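Local coordinates for protein ACDH-11, isoform b (Caenorhabditis elegans, PDB 4Y9J) that is a flavoprotein of the acyl-CoA dehydrogenase family that binds flavin-adenine dinucleotide and holds the ligand UCC in the modelled tetramer, at residues 276-284 with 434-445; 108-116 with 146-154. One frame throughout, in Å; residues are numbered along the deposited sequence.

Contact 1 of 2, residues 276-284 with 434-445; sequences NKLGTKQLP and TLLRDAQVTPIW. With UCC (S-{(3S,5R,9R)-1-[(2R,3S,4R,5R)-5-(6-amino-9H-purin-9-yl)-4-hydroxy-3-(phosphonooxy)tetrahydrofuran-2-yl]-3,5,9-trihydroxy-8,8-dimethyl-3,5-dioxido-10,14-dioxo-2,4,6-trioxa-11,15-diaza-3lambda~5~,5lambda~5~-diphosphaheptadecan-17-yl} undecanethioate), chain F.
Asp438 grips the 276-284 loop with both carboxylate oxygens. Its OD2 takes a nearly straight bond (N-H...O 178°) from Gln282 NE2 at 2.9 Å, on the syn lone pair and within the amide plane, although amide and carboxylate planes are twisted 50° apart. OD1 receives Thr280 N at 2.8 Å, from above the carboxylate plane. Arg437, bent at chi3 (-72°), lays NH1 on an in-plane lone pair of Leu278 O at 3.0 Å; its NE and NH2 form salt bridges to Glu428 and Glu73. The apolar part packs directly: Thr280 CG2 sits 3.8 Å from Val441 CB, and Leu283 CD2 meets the Trp445 ring edge, 3.9 Å from CH2. Val441 CG2 lies over one indole face; UCC CA3 lies over the opposite face, toward its rim, 3.3 Å from Trp445 CE3. By contrast, a single water bridges the polar side, beside partly exposed Lys281, accepting from Lys281 N and Arg437 NH1 and donating to Asp438 OD1. Thr280, Val441 and Trp445 also line the flavin-adenine dinucleotide pocket, where the middle and C-terminal domains of the acyl-CoA dehydrogenase fold meet. The loop between strands 269-274 and 285-298 thus packs on helix 432-439 and the turn that follows it, with helix 44-74 against Gln282.

Contact 2 of 2, residues 108-116 with 146-154; sequences EGVISIGYE and MAMTDGAVK
Tyr115 and Asp150 make the polar bond of this contact, in which the phenol OH donates to Asp150 OD1 at 2.6 Å. The oxygen is met nearly along its C-O axis and lies at the ring edge, near the ring plane, while ring and carboxylate stand almost perpendicular, 82° apart. Asp150 holds CG anti to its own N (chi1 -169°), which carries the carboxylate from the flank of helix 143-158 across to the phenol. The same OD1 also forms a salt bridge with Arg125, and OD2 accepts from Gln128, so both oxygens are tied to helix 121-135.

A CH-pi contact accompanies this bond. Val153 CG1 lies over one face of the Tyr115 ring, 3.6 Å from its centroid and 15° off the normal, and comes nearest to the ring at CZ. Lys154 CB flanks the Tyr115 OH at 3.5 Å, whereas the ammonium of that lysine pairs with Glu383.

The remaining contacts are mostly apolar. Ile111 CD1 reaches into the helix surface, 3.8 Å from Met146 SD, and approaches the backbone oxygen Met146 O more closely still, at 3.4 Å. The Ile111 and Thr149 side chains cross at about a right angle, Ile111 CG1 3.7 Å from Thr149 CG2. Met146 CG lies 4.0 Å from Val110 CG1. Within the AidB-like N-terminal helical domain, the contact packs the loop after helix 96-107, which ends in a Schellman motif at Gly109, on helix 143-158.

Taken together, the chemistry comprises an apolar patch round Val110 and Ile111, and a Tyr115 ring that packs on Val153 while its hydroxyl is anchored to Asp150. The Arg125 guanidinium beside Asp150 would probably stabilise the carboxylate as an anion, and an anionic acceptor is consistent with the short phenol bond.

The two contacts lie in series along the chain: contact 2 closes within the AidB-like N-terminal domain before contact 1 joins the middle and C-terminal domains. Their centres are 22 Å apart and their nearest atoms about 6 Å, with no direct touch. UCC relates them: contact 1 supplies Trp445 to its pocket, while contact 2 supplies Ala147, and the Met146 side chain stays about 7 Å from the ligand. Contact 1 borders flavin-adenine dinucleotide, with the Trp445 side chain about 3 Å from the bound flavin-adenine dinucleotide, whereas the Thr149 side chain of contact 2 is about 11 Å away from it. Helix 304-338 is a neighbour to both, touching Asp438 through Tyr326 and Asp150 through Ile314 and His318.

Contact 1 of 2, residues 276-284 with 434-445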
loop_
_atom_site.group_PDB
_atom_site.type_symbol
_atom_site.label_atom_id
_atom_site.label_comp_id
_atom_site.label_asym_id
_atom_site.label_seq_id
_atom_site.Cartn_x
_atom_site.Cartn_y
_atom_site.Cartn_z
ATOM N N ASN B 276 7.917 -8.686 9.296
ATOM C CA ASN B 276 6.632 -8.011 9.464
ATOM C C ASN B 276 6.151 -8.141 10.900
ATOM O O ASN B 276 5.718 -9.216 11.314
ATOM C CB ASN B 276 5.651 -8.654 8.463
ATOM C CG ASN B 276 4.248 -8.080 8.561
ATOM O OD1 ASN B 276 3.943 -7.136 9.286
ATOM N ND2 ASN B 276 3.347 -8.741 7.843
ATOM N N LYS B 277 6.318 -7.070 11.693
ATOM C CA LYS B 277 6.374 -7.182 13.159
ATOM C C LYS B 277 5.167 -6.550 13.792
ATOM O O LYS B 277 4.613 -5.546 13.262
ATOM C CB LYS B 277 7.618 -6.501 13.700
ATOM C CG LYS B 277 8.907 -7.083 13.117
ATOM C CD LYS B 277 10.175 -6.492 13.705
ATOM C CE LYS B 277 10.486 -5.179 12.962
ATOM N NZ LYS B 277 11.588 -4.424 13.625
ATOM N N LEU B 278 4.742 -7.105 14.911
ATOM C CA LEU B 278 3.672 -6.478 15.707
ATOM C C LEU B 278 3.909 -5.014 16.020
ATOM O O LEU B 278 3.008 -4.125 15.860
ATOM C CB LEU B 278 3.435 -7.257 17.034
ATOM C CG LEU B 278 2.512 -6.627 18.081
ATOM C CD1 LEU B 278 1.115 -6.318 17.515
ATOM C CD2 LEU B 278 2.448 -7.543 19.319
ATOM N N GLY B 279 5.108 -4.791 16.557
ATOM C CA GLY B 279 5.603 -3.467 16.826
ATOM C C GLY B 279 7.045 -3.348 16.470
ATOM O O GLY B 279 7.584 -4.215 15.787
ATOM N N THR B 280 7.711 -2.274 16.952
ATOM C CA THR B 280 9.016 -1.904 16.431
ATOM C C THR B 280 9.041 -1.756 14.904
ATOM O O THR B 280 10.091 -1.945 14.236
ATOM C CB THR B 280 10.199 -2.811 16.941
ATOM O OG1 THR B 280 10.195 -4.073 16.276
ATOM C CG2 THR B 280 10.135 -3.087 18.517
ATOM N N LYS B 281 7.899 -1.417 14.325
ATOM C CA LYS B 281 7.781 -1.332 12.888
ATOM C C LYS B 281 8.735 -0.248 12.265
ATOM O O LYS B 281 9.056 -0.336 11.093
ATOM C CB LYS B 281 6.287 -1.022 12.461
ATOM C CG LYS B 281 5.302 -2.134 12.762
ATOM C CD LYS B 281 3.896 -1.811 12.155
ATOM C CE LYS B 281 2.913 -2.967 12.266
ATOM N NZ LYS B 281 3.363 -4.048 11.373
ATOM N N GLN B 282 9.117 0.719 13.060
ATOM C CA GLN B 282 10.056 1.751 12.697
ATOM C C GLN B 282 11.424 1.185 12.361
ATOM O O GLN B 282 12.154 1.750 11.522
ATOM C CB GLN B 282 10.248 2.802 13.826
ATOM C CG GLN B 282 8.990 3.282 14.559
ATOM C CD GLN B 282 8.598 2.383 15.737
ATOM O OE1 GLN B 282 8.904 1.199 15.797
ATOM N NE2 GLN B 282 7.926 2.962 16.650
ATOM N N LEU B 283 11.777 0.122 13.069
ATOM C CA LEU B 283 13.115 -0.477 13.059
ATOM C C LEU B 283 13.294 -1.477 11.905
ATOM O O LEU B 283 12.492 -2.399 11.773
ATOM C CB LEU B 283 13.286 -1.173 14.421
ATOM C CG LEU B 283 14.468 -2.077 14.591
ATOM C CD1 LEU B 283 15.715 -1.246 14.759
ATOM C CD2 LEU B 283 14.271 -2.866 15.886
ATOM N N PRO B 284 14.373 -1.371 11.115
ATOM C CA PRO B 284 14.471 -2.411 10.093
ATOM C C PRO B 284 15.067 -3.682 10.672
ATOM O O PRO B 284 16.190 -3.632 11.183
ATOM C CB PRO B 284 15.419 -1.820 9.088
ATOM C CG PRO B 284 16.078 -0.694 9.788
ATOM C CD PRO B 284 15.243 -0.230 10.865
ATOM N N THR B 434 0.712 2.469 19.439
ATOM C CA THR B 434 2.128 2.225 19.250
ATOM C C THR B 434 2.845 1.866 20.575
ATOM O O THR B 434 3.711 1.025 20.584
ATOM C CB THR B 434 2.816 3.440 18.639
ATOM O OG1 THR B 434 2.179 3.761 17.387
ATOM C CG2 THR B 434 4.244 3.157 18.428
ATOM N N LEU B 435 2.497 2.575 21.634
ATOM C CA LEU B 435 3.080 2.351 22.937
ATOM C C LEU B 435 2.854 0.928 23.371
ATOM O O LEU B 435 3.788 0.301 23.920
ATOM C CB LEU B 435 2.518 3.311 23.995
ATOM C CG LEU B 435 2.792 4.794 23.706
ATOM C CD1 LEU B 435 1.969 5.600 24.675
ATOM C CD2 LEU B 435 4.283 5.071 23.866
ATOM N N LEU B 436 1.669 0.367 23.125
ATOM C CA LEU B 436 1.386 -1.016 23.539
ATOM C C LEU B 436 2.136 -2.042 22.651
ATOM O O LEU B 436 2.789 -2.987 23.158
ATOM C CB LEU B 436 -0.100 -1.319 23.451
ATOM C CG LEU B 436 -0.542 -2.697 23.848
ATOM C CD1 LEU B 436 -0.357 -2.965 25.322
ATOM C CD2 LEU B 436 -1.984 -2.883 23.462
ATOM N N ARG B 437 2.047 -1.857 21.325
ATOM C CA ARG B 437 2.665 -2.770 20.362
ATOM C C ARG B 437 4.214 -2.835 20.608
ATOM O O ARG B 437 4.826 -3.917 20.586
ATOM C CB ARG B 437 2.302 -2.346 18.939
ATOM C CG ARG B 437 0.782 -2.546 18.641
ATOM C CD ARG B 437 0.523 -2.408 17.171
ATOM N NE ARG B 437 0.638 -1.052 16.724
ATOM C CZ ARG B 437 1.683 -0.485 16.174
ATOM N NH1 ARG B 437 2.787 -1.168 15.899
ATOM N NH2 ARG B 437 1.570 0.788 15.800
ATOM N N ASP B 438 4.812 -1.676 20.780
ATOM C CA ASP B 438 6.227 -1.525 21.077
ATOM C C ASP B 438 6.652 -2.074 22.466
ATOM O O ASP B 438 7.638 -2.799 22.574
ATOM C CB ASP B 438 6.700 -0.081 20.843
ATOM C CG ASP B 438 6.642 0.359 19.303
ATOM O OD1 ASP B 438 6.217 -0.432 18.380
ATOM O OD2 ASP B 438 7.064 1.542 18.981
ATOM N N ALA B 439 5.863 -1.780 23.498
ATOM C CA ALA B 439 6.125 -2.290 24.841
ATOM C C ALA B 439 6.140 -3.832 24.851
ATOM O O ALA B 439 6.870 -4.430 25.626
ATOM C CB ALA B 439 5.058 -1.782 25.822
ATOM N N GLN B 440 5.357 -4.469 23.973
ATOM C CA GLN B 440 5.316 -5.914 23.853
ATOM C C GLN B 440 6.631 -6.543 23.363
ATOM O O GLN B 440 6.853 -7.731 23.563
ATOM C CB GLN B 440 4.082 -6.345 23.032
ATOM C CG GLN B 440 3.945 -7.810 22.715
ATOM C CD GLN B 440 3.716 -8.650 23.984
ATOM O OE1 GLN B 440 4.701 -9.189 24.583
ATOM N NE2 GLN B 440 2.529 -8.686 24.438
ATOM N N VAL B 441 7.507 -5.778 22.698
ATOM C CA VAL B 441 8.814 -6.347 22.383
ATOM C C VAL B 441 9.684 -6.646 23.666
ATOM O O VAL B 441 10.519 -7.553 23.683
ATOM C CB VAL B 441 9.614 -5.470 21.407
ATOM C CG1 VAL B 441 10.356 -4.352 22.091
ATOM C CG2 VAL B 441 10.555 -6.386 20.614
ATOM N N THR B 442 9.446 -5.835 24.677
ATOM C CA THR B 442 10.380 -5.740 25.822
ATOM C C THR B 442 10.476 -7.030 26.691
ATOM O O THR B 442 11.554 -7.303 27.161
ATOM C CB THR B 442 10.222 -4.471 26.666
ATOM O OG1 THR B 442 8.985 -4.429 27.400
ATOM C CG2 THR B 442 10.337 -3.230 25.855
ATOM N N PRO B 443 9.396 -7.801 26.868
ATOM C CA PRO B 443 9.599 -9.096 27.557
ATOM C C PRO B 443 10.099 -10.209 26.696
ATOM O O PRO B 443 10.317 -11.313 27.251
ATOM C CB PRO B 443 8.177 -9.433 28.073
ATOM C CG PRO B 443 7.319 -8.816 26.993
ATOM C CD PRO B 443 7.940 -7.501 26.744
ATOM N N ILE B 444 10.332 -9.958 25.389
ATOM C CA ILE B 444 10.669 -11.028 24.435
ATOM C C ILE B 444 12.149 -11.014 24.049
ATOM O O ILE B 444 12.896 -12.025 24.235
ATOM C CB ILE B 444 9.747 -11.007 23.217
ATOM C CG1 ILE B 444 8.293 -11.300 23.651
ATOM C CG2 ILE B 444 10.187 -12.064 22.200
ATOM C CD1 ILE B 444 7.263 -11.115 22.530
ATOM N N TRP B 445 12.596 -9.895 23.536
ATOM C CA TRP B 445 13.965 -9.846 23.073
ATOM C C TRP B 445 14.965 -9.584 24.178
ATOM O O TRP B 445 14.590 -9.191 25.260
ATOM C CB TRP B 445 14.120 -8.868 21.901
ATOM C CG TRP B 445 13.951 -7.385 22.128
ATOM C CD1 TRP B 445 13.829 -6.684 23.320
ATOM C CD2 TRP B 445 13.970 -6.414 21.095
ATOM N NE1 TRP B 445 13.686 -5.383 23.060
ATOM C CE2 TRP B 445 13.827 -5.165 21.705
ATOM C CE3 TRP B 445 14.114 -6.496 19.676
ATOM C CZ2 TRP B 445 13.794 -3.963 20.949
ATOM C CZ3 TRP B 445 14.088 -5.321 18.940
ATOM C CH2 TRP B 445 13.876 -4.075 19.578
HETATM O OA1 UCC F . 17.309 -9.787 20.980
HETATM C CA1 UCC F . 18.356 -9.187 20.520
HETATM C CA2 UCC F . 18.478 -7.765 19.962
HETATM C CA3 UCC F . 17.397 -6.765 20.235
HETATM C CA4 UCC F . 17.981 -5.351 20.565
HETATM C CA5 UCC F . 17.708 -5.018 22.038
HETATM C CA6 UCC F . 17.267 -3.606 22.206
HETATM C CA7 UCC F . 16.996 -3.270 23.664
HETATM C CA8 UCC F . 16.785 -1.821 23.483
HETATM C CA9 UCC F . 15.673 -1.158 24.096
HETATM C C10 UCC F . 14.695 -0.628 23.147
HETATM C C11 UCC F . 13.454 -1.430 23.513
HETATM S S UCC F . 19.878 -9.866 20.376
HETATM C CP1 UCC F . 19.805 -11.605 20.954
HETATM C CP2 UCC F . 19.428 -11.784 22.392
HETATM N NP1 UCC F . 19.664 -13.162 22.871
HETATM C CP3 UCC F . 19.647 -13.364 24.189
HETATM O OP1 UCC F . 19.330 -12.512 25.019
HETATM C CP4 UCC F . 20.118 -14.720 24.675
HETATM C CP5 UCC F . 19.061 -15.313 25.618
HETATM N NP2 UCC F . 19.716 -16.501 26.153
HETATM C CP6 UCC F . 20.559 -16.498 27.185
HETATM O OP2 UCC F . 20.788 -15.508 27.866
HETATM C CP8 UCC F . 21.128 -17.857 27.538
HETATM O OP3 UCC F . 21.063 -18.028 28.986
HETATM C CPB UCC F . 22.597 -18.067 27.256
HETATM C CP7 UCC F . 23.594 -16.953 27.609
HETATM C CP9 UCC F . 22.639 -17.714 25.706
HETATM C CPA UCC F . 23.002 -19.543 27.050
HETATM O O7 UCC F . 24.413 -19.618 26.724
HETATM P P2 UCC F . 25.227 -20.998 26.965
HETATM O O21 UCC F . 26.663 -20.846 26.490
HETATM O O22 UCC F . 24.287 -22.131 26.526
HETATM O O6 UCC F . 25.161 -21.058 28.590
HETATM P P1 UCC F . 26.359 -21.019 29.640
HETATM O O11 UCC F . 27.337 -22.172 29.467
HETATM O O12 UCC F . 25.638 -20.856 30.944
HETATM O "O5'" UCC F . 27.073 -19.575 29.205
HETATM C "C5'" UCC F . 28.445 -19.556 28.741
HETATM C "C4'" UCC F . 29.301 -18.553 29.538
HETATM C "C3'" UCC F . 29.345 -18.912 31.021
HETATM O "O3'" UCC F . 30.605 -18.470 31.460
HETATM P P3 UCC F . 31.716 -19.465 31.980
HETATM O O33 UCC F . 32.885 -18.536 32.216
HETATM O O32 UCC F . 32.029 -20.338 30.787
HETATM O O31 UCC F . 31.069 -20.139 33.216
HETATM C "C2'" UCC F . 28.265 -18.074 31.690
HETATM O "O2'" UCC F . 28.554 -17.658 33.024
HETATM O "O4'" UCC F . 28.711 -17.238 29.461
HETATM C "C1'" UCC F . 28.352 -16.843 30.779
HETATM N N9 UCC F . 27.157 -15.987 30.747
HETATM C C4 UCC F . 27.136 -14.787 31.318
HETATM N N3 UCC F . 28.040 -14.002 31.951
HETATM C C8 UCC F . 25.948 -16.303 30.227
HETATM N N7 UCC F . 25.114 -15.264 30.418
HETATM C C5 UCC F . 25.783 -14.290 31.076
HETATM C C6 UCC F . 25.498 -12.906 31.540
HETATM N N6 UCC F . 24.260 -12.385 31.344
HETATM N N1 UCC F . 26.485 -12.239 32.220
HETATM C C2 UCC F . 27.705 -12.783 32.409
HETATM O O HOH W 1 5.558 -0.138 15.720
#

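Contact 2 of 2, residues 108-116 with 146-154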
loop_
_atom_site.group_PDB
_atom_site.type_symbol
_atom_site.label_atom_id
_atom_site.label_comp_id
_atom_site.label_asym_id
_atom_site.label_seq_id
_atom_site.Cartn_x
_atom_site.Cartn_y
_atom_site.Cartn_z
ATOM N N GLU B 108 23.536 14.631 21.008
ATOM C CA GLU B 108 23.097 14.606 22.422
ATOM C C GLU B 108 23.914 13.688 23.350
ATOM O O GLU B 108 23.672 13.653 24.571
ATOM C CB GLU B 108 21.604 14.245 22.537
ATOM C CG GLU B 108 20.727 15.340 21.928
ATOM C CD GLU B 108 20.529 16.550 22.794
ATOM O OE1 GLU B 108 21.055 16.584 23.942
ATOM O OE2 GLU B 108 19.901 17.505 22.317
ATOM N N GLY B 109 24.831 12.929 22.772
ATOM C CA GLY B 109 25.713 12.040 23.537
ATOM C C GLY B 109 24.981 10.956 24.242
ATOM O O GLY B 109 25.408 10.506 25.261
ATOM N N VAL B 110 23.882 10.443 23.654
ATOM C CA VAL B 110 23.199 9.361 24.261
ATOM C C VAL B 110 24.092 8.139 24.525
ATOM O O VAL B 110 23.855 7.408 25.489
ATOM C CB VAL B 110 21.984 8.989 23.375
ATOM C CG1 VAL B 110 21.510 7.642 23.699
ATOM C CG2 VAL B 110 20.942 10.078 23.501
ATOM N N ILE B 111 25.094 7.920 23.674
ATOM C CA ILE B 111 26.176 6.954 23.911
ATOM C C ILE B 111 27.347 7.644 24.629
ATOM O O ILE B 111 27.844 7.120 25.633
ATOM C CB ILE B 111 26.746 6.365 22.587
ATOM C CG1 ILE B 111 25.610 5.754 21.750
ATOM C CG2 ILE B 111 27.807 5.274 22.875
ATOM C CD1 ILE B 111 24.749 4.805 22.514
ATOM N N SER B 112 27.800 8.792 24.127
ATOM C CA SER B 112 29.016 9.417 24.635
ATOM C C SER B 112 29.015 9.667 26.104
ATOM O O SER B 112 30.056 9.588 26.762
ATOM C CB SER B 112 29.304 10.794 23.950
ATOM O OG SER B 112 28.924 10.666 22.609
ATOM N N ILE B 113 27.905 10.158 26.603
ATOM C CA ILE B 113 27.799 10.494 28.025
ATOM C C ILE B 113 28.225 9.277 28.869
ATOM O O ILE B 113 28.936 9.449 29.873
ATOM C CB ILE B 113 26.383 11.053 28.368
ATOM C CG1 ILE B 113 26.229 12.491 27.826
ATOM C CG2 ILE B 113 26.094 11.056 29.870
ATOM C CD1 ILE B 113 24.775 12.909 27.645
ATOM N N GLY B 114 27.826 8.067 28.494
ATOM C CA GLY B 114 28.170 6.879 29.259
ATOM C C GLY B 114 29.637 6.560 29.405
ATOM O O GLY B 114 30.014 5.820 30.317
ATOM N N TYR B 115 30.461 7.143 28.531
ATOM C CA TYR B 115 31.895 6.869 28.464
ATOM C C TYR B 115 32.808 8.107 28.578
ATOM O O TYR B 115 34.011 7.973 28.414
ATOM C CB TYR B 115 32.254 6.111 27.167
ATOM C CG TYR B 115 31.519 4.805 27.075
ATOM C CD1 TYR B 115 32.050 3.677 27.673
ATOM C CD2 TYR B 115 30.275 4.700 26.431
ATOM C CE1 TYR B 115 31.342 2.480 27.694
ATOM C CE2 TYR B 115 29.579 3.495 26.392
ATOM C CZ TYR B 115 30.141 2.360 27.000
ATOM O OH TYR B 115 29.482 1.149 27.015
ATOM N N GLU B 116 32.245 9.286 28.828
ATOM C CA GLU B 116 33.012 10.540 28.819
ATOM C C GLU B 116 34.078 10.489 29.944
ATOM O O GLU B 116 33.766 10.465 31.108
ATOM C CB GLU B 116 32.092 11.786 28.899
ATOM C CG GLU B 116 32.756 13.205 28.898
ATOM C CD GLU B 116 34.144 13.366 28.203
ATOM O OE1 GLU B 116 34.326 12.802 27.095
ATOM O OE2 GLU B 116 35.093 14.110 28.730
ATOM N N MET B 146 20.682 2.253 19.747
ATOM C CA MET B 146 21.475 2.879 20.821
ATOM C C MET B 146 21.890 1.811 21.868
ATOM O O MET B 146 23.032 1.838 22.354
ATOM C CB MET B 146 20.738 4.038 21.487
ATOM C CG MET B 146 20.513 5.239 20.602
ATOM S SD MET B 146 22.112 5.909 20.044
ATOM C CE MET B 146 22.151 5.667 18.320
ATOM N N ALA B 147 21.000 0.890 22.184
ATOM C CA ALA B 147 21.325 -0.190 23.132
ATOM C C ALA B 147 22.506 -1.025 22.660
ATOM O O ALA B 147 23.424 -1.290 23.420
ATOM C CB ALA B 147 20.161 -1.082 23.402
ATOM N N MET B 148 22.410 -1.464 21.417
ATOM C CA MET B 148 23.391 -2.311 20.824
ATOM C C MET B 148 24.720 -1.587 20.634
ATOM O O MET B 148 25.752 -2.243 20.716
ATOM C CB MET B 148 22.916 -2.882 19.527
ATOM C CG MET B 148 21.800 -3.857 19.711
ATOM S SD MET B 148 21.264 -4.694 18.200
ATOM C CE MET B 148 20.764 -3.363 17.201
ATOM N N THR B 149 24.659 -0.270 20.400
ATOM C CA THR B 149 25.849 0.542 20.206
ATOM C C THR B 149 26.600 0.630 21.549
ATOM O O THR B 149 27.820 0.437 21.599
ATOM C CB THR B 149 25.472 1.914 19.626
ATOM O OG1 THR B 149 24.860 1.713 18.308
ATOM C CG2 THR B 149 26.620 2.876 19.609
ATOM N N ASP B 150 25.869 0.883 22.621
ATOM C CA ASP B 150 26.447 0.973 23.984
ATOM C C ASP B 150 27.044 -0.372 24.368
ATOM O O ASP B 150 28.159 -0.463 24.823
ATOM C CB ASP B 150 25.324 1.421 24.925
ATOM C CG ASP B 150 25.781 1.834 26.329
ATOM O OD1 ASP B 150 26.966 1.653 26.644
ATOM O OD2 ASP B 150 24.905 2.305 27.153
ATOM N N GLY B 151 26.326 -1.434 24.064
ATOM C CA GLY B 151 26.771 -2.779 24.364
ATOM C C GLY B 151 28.023 -3.162 23.594
ATOM O O GLY B 151 28.904 -3.812 24.148
ATOM N N ALA B 152 28.119 -2.718 22.336
ATOM C CA ALA B 152 29.290 -2.919 21.537
ATOM C C ALA B 152 30.514 -2.217 22.104
ATOM O O ALA B 152 31.605 -2.803 22.141
ATOM C CB ALA B 152 29.071 -2.420 20.086
ATOM N N VAL B 153 30.347 -0.944 22.468
ATOM C CA VAL B 153 31.470 -0.207 23.112
ATOM C C VAL B 153 31.965 -0.934 24.364
ATOM O O VAL B 153 33.179 -1.122 24.540
ATOM C CB VAL B 153 31.097 1.202 23.475
ATOM C CG1 VAL B 153 32.237 1.846 24.206
ATOM C CG2 VAL B 153 30.723 2.022 22.226
ATOM N N LYS B 154 31.026 -1.348 25.230
ATOM C CA LYS B 154 31.372 -2.023 26.445
ATOM C C LYS B 154 32.104 -3.316 26.142
ATOM O O LYS B 154 33.070 -3.665 26.809
ATOM C CB LYS B 154 30.092 -2.324 27.245
ATOM C CG LYS B 154 30.345 -3.034 28.561
ATOM C CD LYS B 154 31.067 -2.142 29.525
ATOM C CE LYS B 154 31.245 -2.916 30.836
ATOM N NZ LYS B 154 30.840 -2.137 32.020
#